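Local coordinates for lipase aflb (Neosartorya fumigata, PDB 6IDY), which is a fungal lipase of the alpha/beta-hydrolase fold that probably hydrolyses ester bonds of lipids and carries a bound calcium ion, at residues R388-L391 with D392-C395. Numbering follows the deposited sequence.
Sequences RLDL and DVVC
The carboxylate of Asp390, at the N-cap position of helix 391-396, lies obliquely across the side chain of Val393, with OD2 of Asp390 3.4 Å from the CG2 methyl of Val393. It is turned back over the first turn by a CG anti to the backbone N (chi1 -175°). OD1 of Asp390 lies 3.7 Å from the amide nitrogens of Asp392 and Val393, too far for a direct bond, and reaches that of Asp392 through water: one ordered water molecule donates to Asp390 OD1 at 2.8 Å and accepts from Asp392 N at 3.3 Å. The same water makes a weak bond to Asp392 OD2, bridging the two carboxylates, Asp390 OD1 and Asp392 OD2 being 4.4 Å apart; the amide dipoles at this helix end probably ease their repulsion.

The backbone carbonyl of Asp390 starts the helical bonding. Val394 N meets Asp390 O at 3.0 Å in a nearly straight bond (175°) lying in the carbonyl plane, and Val393 N adds a weak one to the same oxygen. One residue on, Cys395 N bonds to Leu391 O at 2.8 Å, the donor tilted 28° from the carbonyl plane. On that side SG of Cys395 packs against CB of Leu391 at 4.0 Å, with CD2 of Leu391 also beside the sulfur.

Leu391 and Val394 both rest on Leu369 of helix 368-379, and the disulfide from Cys395 to Cys350 ties the turn to the segment that follows helix 346-349. Together these features make a short, disulfide-tethered helix at the periphery of the lipase fold, with an aspartate at the N-cap position whose carboxylate meets the helix through a water.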
# COMPACT_ATOMS: atom_id res chain seq x y z
N ARG A 388 -16.19 -19.18 3.64
CA ARG A 388 -16.70 -19.47 2.29
C ARG A 388 -15.60 -20.01 1.38
O ARG A 388 -15.86 -20.37 0.24
CB ARG A 388 -17.30 -18.21 1.65
CG ARG A 388 -18.68 -17.82 2.18
CD ARG A 388 -19.35 -16.82 1.25
NE ARG A 388 -18.62 -15.55 1.17
CZ ARG A 388 -19.02 -14.41 1.72
NH1 ARG A 388 -20.17 -14.35 2.38
NH2 ARG A 388 -18.29 -13.31 1.59
N LEU A 389 -14.36 -20.05 1.89
CA LEU A 389 -13.21 -20.52 1.12
C LEU A 389 -12.84 -21.96 1.43
O LEU A 389 -13.05 -22.43 2.55
CB LEU A 389 -11.98 -19.61 1.36
CG LEU A 389 -12.10 -18.12 1.05
CD1 LEU A 389 -10.86 -17.38 1.51
CD2 LEU A 389 -12.34 -17.86 -0.43
N ASP A 390 -12.23 -22.65 0.45
CA ASP A 390 -11.69 -23.99 0.65
C ASP A 390 -10.30 -23.72 1.22
O ASP A 390 -9.34 -23.55 0.46
CB ASP A 390 -11.63 -24.74 -0.70
CG ASP A 390 -11.19 -26.20 -0.62
OD1 ASP A 390 -10.68 -26.62 0.45
OD2 ASP A 390 -11.37 -26.92 -1.62
N LEU A 391 -10.21 -23.60 2.56
CA LEU A 391 -8.96 -23.26 3.26
C LEU A 391 -7.85 -24.31 3.11
O LEU A 391 -6.69 -23.91 3.12
CB LEU A 391 -9.18 -22.90 4.74
CG LEU A 391 -9.98 -21.61 5.01
CD1 LEU A 391 -10.16 -21.39 6.50
CD2 LEU A 391 -9.32 -20.38 4.39
N ASP A 392 -8.18 -25.60 2.91
CA ASP A 392 -7.13 -26.62 2.69
C ASP A 392 -6.34 -26.31 1.41
O ASP A 392 -5.11 -26.39 1.42
CB ASP A 392 -7.74 -28.03 2.63
CG ASP A 392 -8.38 -28.51 3.93
OD1 ASP A 392 -7.77 -28.30 5.00
OD2 ASP A 392 -9.47 -29.11 3.86
N VAL A 393 -7.04 -25.91 0.33
CA VAL A 393 -6.44 -25.56 -0.95
C VAL A 393 -5.75 -24.19 -0.84
O VAL A 393 -4.57 -24.08 -1.17
CB VAL A 393 -7.49 -25.61 -2.11
CG1 VAL A 393 -6.91 -25.09 -3.42
CG2 VAL A 393 -8.05 -27.02 -2.29
N VAL A 394 -6.47 -23.16 -0.36
CA VAL A 394 -5.96 -21.79 -0.23
C VAL A 394 -4.72 -21.71 0.70
O VAL A 394 -3.70 -21.16 0.28
CB VAL A 394 -7.09 -20.80 0.18
CG1 VAL A 394 -6.54 -19.43 0.53
CG2 VAL A 394 -8.15 -20.69 -0.92
N CYS A 395 -4.80 -22.29 1.92
CA CYS A 395 -3.69 -22.27 2.88
C CYS A 395 -2.49 -23.12 2.43
O CYS A 395 -1.37 -22.84 2.86
CB CYS A 395 -4.15 -22.64 4.29
SG CYS A 395 -5.40 -21.52 4.98
O HOH W 1 -11.16 -26.96 3.18